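Local coordinates for protein chloromuconate cycloisomerase (Rhodococcus opacus, PDB 4M0X) that is a manganese-binding member of the mandelate racemase and muconate lactonizing enzyme family, with an N-terminal domain and a C-terminal enolase-type barrel, at residues 6-11 with 73-78; 67-72 with 98-103; 163-168 with 323-328. One frame throughout, in Å; residues are numbered along the deposited sequence.

Interaction 1 (6-11 with 73-78); sequences TEMSAT and YLAPVI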
loop_
_atom_site.group_PDB
_atom_site.type_symbol
_atom_site.label_atom_id
_atom_site.label_comp_id
_atom_site.label_asym_id
_atom_site.label_seq_id
_atom_site.Cartn_x
_atom_site.Cartn_y
_atom_site.Cartn_z
ATOM N N THR A 6 6.380 28.791 44.694
ATOM C CA THR A 6 5.896 29.953 45.437
ATOM C C THR A 6 5.590 31.139 44.517
ATOM O O THR A 6 4.531 31.762 44.609
ATOM C CB THR A 6 6.953 30.303 46.515
ATOM O OG1 THR A 6 6.652 29.554 47.677
ATOM C CG2 THR A 6 6.972 31.759 46.894
ATOM N N GLU A 7 6.541 31.455 43.647
ATOM C CA GLU A 7 6.343 32.453 42.636
ATOM C C GLU A 7 6.799 31.922 41.278
ATOM O O GLU A 7 7.541 30.935 41.186
ATOM C CB GLU A 7 7.117 33.708 42.992
ATOM C CG GLU A 7 6.756 34.314 44.336
ATOM C CD GLU A 7 7.936 35.032 44.953
ATOM O OE1 GLU A 7 8.205 34.819 46.167
ATOM O OE2 GLU A 7 8.612 35.783 44.201
ATOM N N MET A 8 6.305 32.569 40.227
ATOM C CA MET A 8 6.798 32.387 38.882
ATOM C C MET A 8 6.521 33.682 38.150
ATOM O O MET A 8 5.369 34.095 38.033
ATOM C CB MET A 8 6.102 31.217 38.190
ATOM C CG MET A 8 6.434 31.116 36.704
ATOM S SD MET A 8 5.694 29.695 35.887
ATOM C CE MET A 8 3.939 30.051 35.950
ATOM N N SER A 9 7.588 34.324 37.688
ATOM C CA SER A 9 7.497 35.538 36.871
ATOM C C SER A 9 7.946 35.271 35.424
ATOM O O SER A 9 8.816 34.418 35.165
ATOM C CB SER A 9 8.362 36.621 37.472
ATOM O OG SER A 9 9.722 36.268 37.309
ATOM N N ALA A 10 7.355 36.007 34.489
ATOM C CA ALA A 10 7.701 35.921 33.076
ATOM C C ALA A 10 7.968 37.335 32.502
ATOM O O ALA A 10 7.034 38.131 32.291
ATOM C CB ALA A 10 6.596 35.207 32.312
ATOM N N THR A 11 9.239 37.629 32.256
ATOM C CA THR A 11 9.694 38.969 31.892
ATOM C C THR A 11 10.288 38.982 30.489
ATOM O O THR A 11 11.247 38.226 30.194
ATOM C CB THR A 11 10.865 39.410 32.781
ATOM O OG1 THR A 11 10.489 39.363 34.166
ATOM C CG2 THR A 11 11.345 40.796 32.382
ATOM N N TYR A 73 -2.719 31.628 31.983
ATOM C CA TYR A 73 -3.320 30.288 31.818
ATOM C C TYR A 73 -2.475 29.126 32.263
ATOM O O TYR A 73 -3.004 28.055 32.568
ATOM C CB TYR A 73 -3.805 30.036 30.396
ATOM C CG TYR A 73 -4.872 30.990 29.947
ATOM C CD1 TYR A 73 -6.222 30.708 30.153
ATOM C CD2 TYR A 73 -4.528 32.179 29.314
ATOM C CE1 TYR A 73 -7.205 31.583 29.740
ATOM C CE2 TYR A 73 -5.498 33.068 28.896
ATOM C CZ TYR A 73 -6.829 32.761 29.103
ATOM O OH TYR A 73 -7.766 33.649 28.661
ATOM N N LEU A 74 -1.163 29.316 32.277
ATOM C CA LEU A 74 -0.280 28.238 32.693
ATOM C C LEU A 74 -0.005 28.291 34.183
ATOM O O LEU A 74 0.022 27.255 34.827
ATOM C CB LEU A 74 1.017 28.245 31.858
ATOM C CG LEU A 74 0.871 27.775 30.390
ATOM C CD1 LEU A 74 2.197 27.660 29.643
ATOM C CD2 LEU A 74 0.125 26.463 30.327
ATOM N N ALA A 75 0.154 29.506 34.721
ATOM C CA ALA A 75 0.615 29.747 36.096
ATOM C C ALA A 75 -0.090 28.900 37.141
ATOM O O ALA A 75 0.582 28.299 37.972
ATOM C CB ALA A 75 0.506 31.218 36.459
ATOM N N PRO A 76 -1.444 28.878 37.110
ATOM C CA PRO A 76 -2.367 28.124 37.955
ATOM C C PRO A 76 -2.074 26.651 38.168
ATOM O O PRO A 76 -2.474 26.111 39.207
ATOM C CB PRO A 76 -3.705 28.254 37.215
ATOM C CG PRO A 76 -3.413 29.017 35.953
ATOM C CD PRO A 76 -2.204 29.816 36.269
ATOM N N VAL A 77 -1.426 25.974 37.226
ATOM C CA VAL A 77 -0.983 24.621 37.564
ATOM C C VAL A 77 0.477 24.540 38.034
ATOM O O VAL A 77 0.991 23.446 38.246
ATOM C CB VAL A 77 -1.315 23.546 36.494
ATOM C CG1 VAL A 77 -2.778 23.119 36.594
ATOM C CG2 VAL A 77 -0.959 24.006 35.087
ATOM N N ILE A 78 1.136 25.680 38.224
ATOM C CA ILE A 78 2.537 25.675 38.676
ATOM C C ILE A 78 2.725 26.258 40.083
ATOM O O ILE A 78 3.432 25.671 40.917
ATOM C CB ILE A 78 3.486 26.367 37.654
ATOM C CG1 ILE A 78 3.270 25.809 36.223
ATOM C CG2 ILE A 78 4.943 26.255 38.076
ATOM C CD1 ILE A 78 3.594 24.341 36.034
#
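M8, on strand 5-17, reaches across to A75 and I78 of the 73-78 segment. M8 carries the contact alone on its side. Its CB points toward the 73-78 segment. From there CG lies anti to the backbone N (chi1 171°), and chi2 keeps the chain extended, which carries the sulfur away from the strand. CB and CG serve as the reach and meet neither A75 nor I78. The first atom to touch is SD of M8, 4.1 Å from CG2 of I78. The chain then bends at chi3 (67°), and this turn brings CE over A75. CE of M8 lies 3.7 Å from CB of A75 and 4.1 Å from CB of I78. I78 starts toward the strand, but CD1 at its end leads away. The backbone of 73-78 turns here through a short 3-10 segment, with I78 N bonded to A75 O at 2.7 Å. M8 also packs beside V36 of the paired strand 27-40 and against I70 and I107 of the helices on this face of the sheet. No hydrogen bond or charge pair joins the two segments. The contact therefore rests on van der Waals and hydrophobic packing by the end of one methionine, its methyl and sulfur.

Interaction 2 (67-72 with 98-103); sequences KTIIDQ and FGNSVA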
loop_
_atom_site.group_PDB
_atom_site.type_symbol
_atom_site.label_atom_id
_atom_site.label_comp_id
_atom_site.label_asym_id
_atom_site.label_seq_id
_atom_site.Cartn_x
_atom_site.Cartn_y
_atom_site.Cartn_z
ATOM N N LYS A 67 4.235 35.576 27.340
ATOM C CA LYS A 67 4.096 36.077 28.704
ATOM C C LYS A 67 2.664 35.861 29.200
ATOM O O LYS A 67 2.452 35.272 30.258
ATOM C CB LYS A 67 4.469 37.549 28.808
ATOM C CG LYS A 67 4.251 38.098 30.207
ATOM C CD LYS A 67 4.693 39.546 30.353
ATOM C CE LYS A 67 4.152 40.199 31.626
ATOM N NZ LYS A 67 4.694 39.599 32.873
ATOM N N THR A 68 1.686 36.300 28.409
ATOM C CA THR A 68 0.298 36.232 28.820
ATOM C C THR A 68 -0.179 34.823 29.106
ATOM O O THR A 68 -0.880 34.617 30.085
ATOM C CB THR A 68 -0.595 36.897 27.785
ATOM O OG1 THR A 68 -0.148 38.236 27.646
ATOM C CG2 THR A 68 -2.051 36.922 28.248
ATOM N N ILE A 69 0.213 33.862 28.266
ATOM C CA ILE A 69 -0.213 32.460 28.410
ATOM C C ILE A 69 0.387 31.894 29.672
ATOM O O ILE A 69 -0.279 31.193 30.448
ATOM C CB ILE A 69 0.201 31.615 27.186
ATOM C CG1 ILE A 69 -0.721 31.889 25.998
ATOM C CG2 ILE A 69 0.179 30.138 27.491
ATOM C CD1 ILE A 69 -2.175 31.517 26.240
ATOM N N ILE A 70 1.646 32.238 29.888
ATOM C CA ILE A 70 2.324 31.839 31.103
ATOM C C ILE A 70 1.639 32.467 32.328
ATOM O O ILE A 70 1.153 31.728 33.199
ATOM C CB ILE A 70 3.823 32.144 31.036
ATOM C CG1 ILE A 70 4.485 31.194 30.025
ATOM C CG2 ILE A 70 4.466 31.973 32.392
ATOM C CD1 ILE A 70 5.888 31.580 29.595
ATOM N N ASP A 71 1.580 33.807 32.374
ATOM C CA ASP A 71 1.009 34.529 33.536
ATOM C C ASP A 71 -0.405 34.074 33.781
ATOM O O ASP A 71 -0.713 33.717 34.895
ATOM C CB ASP A 71 1.039 36.059 33.403
ATOM C CG ASP A 71 2.412 36.643 33.631
ATOM O OD1 ASP A 71 3.293 35.959 34.190
ATOM O OD2 ASP A 71 2.646 37.795 33.230
ATOM N N GLN A 72 -1.246 34.031 32.746
ATOM C CA GLN A 72 -2.665 33.858 32.989
ATOM C C GLN A 72 -3.152 32.423 32.973
ATOM O O GLN A 72 -3.950 32.047 33.860
ATOM C CB GLN A 72 -3.499 34.713 32.050
ATOM C CG GLN A 72 -4.999 34.595 32.263
ATOM C CD GLN A 72 -5.799 35.516 31.351
ATOM O OE1 GLN A 72 -5.250 36.436 30.719
ATOM N NE2 GLN A 72 -7.113 35.280 31.291
ATOM N N PHE A 98 -3.864 24.102 24.673
ATOM C CA PHE A 98 -3.387 23.419 23.503
ATOM C C PHE A 98 -2.215 24.203 22.882
ATOM O O PHE A 98 -2.219 25.433 22.846
ATOM C CB PHE A 98 -4.520 23.229 22.484
ATOM C CG PHE A 98 -4.093 22.484 21.269
ATOM C CD1 PHE A 98 -3.993 21.094 21.299
ATOM C CD2 PHE A 98 -3.687 23.178 20.115
ATOM C CE1 PHE A 98 -3.536 20.405 20.188
ATOM C CE2 PHE A 98 -3.227 22.494 18.992
ATOM C CZ PHE A 98 -3.150 21.104 19.033
ATOM N N GLY A 99 -1.219 23.475 22.390
ATOM C CA GLY A 99 -0.137 24.089 21.673
ATOM C C GLY A 99 0.656 24.959 22.615
ATOM O O GLY A 99 0.910 24.561 23.737
ATOM N N ASN A 100 1.030 26.155 22.169
ATOM C CA ASN A 100 1.852 27.055 22.972
ATOM C C ASN A 100 3.019 26.321 23.599
ATOM O O ASN A 100 3.188 26.318 24.821
ATOM C CB ASN A 100 1.015 27.804 24.020
ATOM C CG ASN A 100 0.049 28.809 23.385
ATOM O OD1 ASN A 100 0.337 30.000 23.277
ATOM N ND2 ASN A 100 -1.087 28.328 22.953
ATOM N N SER A 101 3.821 25.695 22.741
ATOM C CA SER A 101 4.944 24.877 23.179
ATOM C C SER A 101 6.147 25.700 23.658
ATOM O O SER A 101 6.925 25.268 24.501
ATOM C CB SER A 101 5.362 23.935 22.063
ATOM O OG SER A 101 4.342 22.984 21.795
ATOM N N VAL A 102 6.302 26.900 23.139
ATOM C CA VAL A 102 7.450 27.690 23.539
ATOM C C VAL A 102 7.200 28.169 24.947
ATOM O O VAL A 102 8.096 28.146 25.788
ATOM C CB VAL A 102 7.694 28.835 22.543
ATOM C CG1 VAL A 102 8.904 29.664 22.938
ATOM C CG2 VAL A 102 7.883 28.253 21.139
ATOM N N ALA A 103 5.954 28.560 25.200
ATOM C CA ALA A 103 5.470 28.874 26.556
ATOM C C ALA A 103 5.671 27.704 27.500
ATOM O O ALA A 103 6.255 27.874 28.565
ATOM C CB ALA A 103 4.018 29.270 26.526
#
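I69 and I70, adjacent on helix 63-74, close over A103 in the first turn of helix 101-118. This is the tight part. CB of A103 points toward the other helix and meets both isoleucines: it lies 4.0 Å from CG1 of I70 and 4.1 Å from CG2 of I69. CD1 of I70 continues alongside the A103 backbone, 3.9 Å from its O. The small alanine lets the helices come close, with the CA atoms of I70 and A103 6.3 Å apart.

The more open, polar side lies at N100, partly exposed and just before helix 101-118. Its side chain crosses that of I69 at about a right angle. OD1 of N100 sits 3.5 Å from CG1 of I69, a van der Waals contact only. The amide nitrogen does the polar work instead. ND2 of N100 bonds first to O of G60 of the second subunit. It also donates to O of F98 at 3.1 Å, fairly straight (162°), with the acceptor close to the amide plane. F98 is exposed and makes a cation-pi contact with R227 of that subunit, so this edge belongs to the subunit interface.

I70 also packs on M8 and A10 of strand 5-17, so it is shared between the helix contact and the sheet. D71 packs on A10 too. Farther along helix 63-74, L74 packs against I69 and A103, extending the apolar layer.

Interaction 3 (163-168 with 323-328); sequences SFKFKM and GCELFG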
loop_
_atom_site.group_PDB
_atom_site.type_symbol
_atom_site.label_atom_id
_atom_site.label_comp_id
_atom_site.label_asym_id
_atom_site.label_seq_id
_atom_site.Cartn_x
_atom_site.Cartn_y
_atom_site.Cartn_z
ATOM N N SER A 163 31.544 23.133 9.169
ATOM C CA SER A 163 30.129 22.818 8.981
ATOM C C SER A 163 29.272 24.083 8.883
ATOM O O SER A 163 29.368 24.978 9.732
ATOM C CB SER A 163 29.643 21.904 10.110
ATOM O OG SER A 163 28.506 21.170 9.710
ATOM N N PHE A 164 28.445 24.162 7.842
ATOM C CA PHE A 164 27.693 25.415 7.552
ATOM C C PHE A 164 26.220 25.254 7.168
ATOM O O PHE A 164 25.781 24.189 6.705
ATOM C CB PHE A 164 28.420 26.269 6.496
ATOM C CG PHE A 164 29.867 26.448 6.796
ATOM C CD1 PHE A 164 30.800 25.490 6.386
ATOM C CD2 PHE A 164 30.294 27.524 7.551
ATOM C CE1 PHE A 164 32.140 25.625 6.703
ATOM C CE2 PHE A 164 31.638 27.662 7.874
ATOM C CZ PHE A 164 32.563 26.723 7.443
ATOM N N LYS A 165 25.473 26.334 7.378
ATOM C CA LYS A 165 24.068 26.398 7.026
ATOM C C LYS A 165 23.827 27.704 6.335
ATOM O O LYS A 165 24.328 28.743 6.791
ATOM C CB LYS A 165 23.196 26.329 8.286
ATOM C CG LYS A 165 21.734 26.026 8.034
ATOM C CD LYS A 165 21.062 25.784 9.370
ATOM C CE LYS A 165 19.556 25.849 9.254
ATOM N NZ LYS A 165 18.930 26.151 10.564
ATOM N N PHE A 166 23.065 27.645 5.247
ATOM C CA PHE A 166 22.614 28.833 4.541
ATOM C C PHE A 166 21.153 29.052 4.810
ATOM O O PHE A 166 20.318 28.175 4.529
ATOM C CB PHE A 166 22.810 28.682 3.038
ATOM C CG PHE A 166 24.218 28.840 2.606
ATOM C CD1 PHE A 166 24.708 30.084 2.276
ATOM C CD2 PHE A 166 25.052 27.747 2.537
ATOM C CE1 PHE A 166 26.023 30.231 1.881
ATOM C CE2 PHE A 166 26.357 27.877 2.124
ATOM C CZ PHE A 166 26.850 29.120 1.802
ATOM N N LYS A 167 20.833 30.214 5.367
ATOM C CA LYS A 167 19.443 30.494 5.671
ATOM C C LYS A 167 18.870 30.962 4.339
ATOM O O LYS A 167 19.541 31.695 3.622
ATOM C CB LYS A 167 19.315 31.529 6.797
ATOM C CG LYS A 167 18.247 31.189 7.828
ATOM C CD LYS A 167 18.812 30.568 9.119
ATOM C CE LYS A 167 17.997 29.359 9.640
ATOM N NZ LYS A 167 16.546 29.258 9.250
ATOM N N MET A 168 17.675 30.476 3.982
ATOM C CA MET A 168 17.059 30.745 2.655
ATOM C C MET A 168 15.579 31.111 2.738
ATOM O O MET A 168 14.974 31.083 3.807
ATOM C CB MET A 168 17.265 29.551 1.693
ATOM C CG MET A 168 18.724 29.360 1.301
ATOM S SD MET A 168 19.162 28.211 -0.019
ATOM C CE MET A 168 18.272 28.904 -1.398
ATOM N N GLY A 323 25.088 17.060 13.053
ATOM C CA GLY A 323 25.766 18.158 13.693
ATOM C C GLY A 323 24.932 18.932 14.686
ATOM O O GLY A 323 23.861 18.489 15.095
ATOM N N CYS A 324 25.449 20.080 15.093
ATOM C CA CYS A 324 24.790 20.978 16.030
ATOM C C CYS A 324 24.970 22.490 15.648
ATOM O O CYS A 324 26.073 22.957 15.312
ATOM C CB CYS A 324 25.286 20.676 17.427
ATOM S SG CYS A 324 24.923 21.959 18.628
ATOM N N GLU A 325 23.881 23.240 15.683
ATOM C CA GLU A 325 23.929 24.639 15.287
ATOM C C GLU A 325 23.757 25.588 16.486
ATOM O O GLU A 325 23.087 26.611 16.366
ATOM C CB GLU A 325 22.873 24.941 14.195
ATOM C CG GLU A 325 21.440 24.547 14.576
ATOM C CD GLU A 325 20.361 25.081 13.625
ATOM O OE1 GLU A 325 20.675 25.716 12.584
ATOM O OE2 GLU A 325 19.163 24.882 13.927
ATOM N N LEU A 326 24.352 25.277 17.636
ATOM C CA LEU A 326 24.130 26.148 18.781
ATOM C C LEU A 326 25.083 27.320 18.827
ATOM O O LEU A 326 25.747 27.513 19.834
ATOM C CB LEU A 326 24.192 25.396 20.089
ATOM C CG LEU A 326 22.897 24.773 20.554
ATOM C CD1 LEU A 326 23.143 23.965 21.819
ATOM C CD2 LEU A 326 21.862 25.849 20.817
ATOM N N PHE A 327 25.116 28.115 17.753
ATOM C CA PHE A 327 26.032 29.255 17.594
ATOM C C PHE A 327 25.344 30.524 18.098
ATOM O O PHE A 327 25.988 31.537 18.336
ATOM C CB PHE A 327 26.341 29.458 16.113
ATOM C CG PHE A 327 25.121 29.819 15.320
ATOM C CD1 PHE A 327 24.681 31.133 15.253
ATOM C CD2 PHE A 327 24.368 28.842 14.705
ATOM C CE1 PHE A 327 23.521 31.474 14.569
ATOM C CE2 PHE A 327 23.213 29.168 14.017
ATOM C CZ PHE A 327 22.784 30.486 13.953
ATOM N N GLY A 328 24.026 30.473 18.226
ATOM C CA GLY A 328 23.225 31.655 18.556
ATOM C C GLY A 328 23.794 32.557 19.628
ATOM O O GLY A 328 24.128 33.711 19.347
HETATM O O HOH W 1 16.802 24.747 12.290
#
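K165 and E325 form a salt bridge inside the (beta/alpha) barrel, of TIM-barrel type, of the enolase-like C-terminal domain. NZ of K165 lies 2.7 Å from OE1 of E325, which receives it through its syn lone pair, on the side of the other oxygen. A water lies within hydrogen-bonding distance of both groups, 3.1 Å from NZ of K165 and 2.9 Å from OE2 of E325. OE2 has a further partner in the backbone N of A299. NZ of K165 also forms a salt bridge with E222 and a weak hydrogen bond with D196. E222 and D196 bind the manganese ion together with D247, and the side chain of K165 comes within about 4 Å of the ion. The bridge thus ties E325 to the edge of the metal site.

The torsions explain the meeting. K165 has CG anti to the backbone N (chi1 -165°) and stays extended to NZ. E325 holds CG between its backbone N and carbonyl carbon (chi1 55°), then runs extended toward the lysine. The two chains approach obliquely. K167, two residues on, completes the K-x-K pattern of this family on strand 163-167. Its NZ makes a weak hydrogen bond to D196 and stays 6.4 Å from OE1 of E325.

Farther out, the packing is mainly apolar. F166 faces away from the bridge and packs on V180 and V183 of helix 173-183. L326 packs on S310, A311 and Y314 of helix 304-316. The ring of F327 meets that of W139. L326 is also the centre of an inverse gamma turn, and its N makes a weak hydrogen bond, 3.5 Å long, to SG of C324.

Overall arrangement
From the N terminus, strand 5-17 comes first, and interaction 1 closes when the chain returns to it at 73-78. Interaction 2 opens at 67-72, inside that loop, and closes at 98-103, beyond its end. The two therefore cross. They share helix 63-74, and their centres are 10 Å apart. Together they tie the antiparallel sheet of the N-terminal domain to helices 63-74 and 101-118. Interaction 3 follows in series. It closes a loop of 154 residues that holds most of the barrel, joining strand 163-167 to short strand 323-324 and the loop after it. Its nearest atoms stay about 14 Å from interaction 2 and about 17 Å from interaction 1.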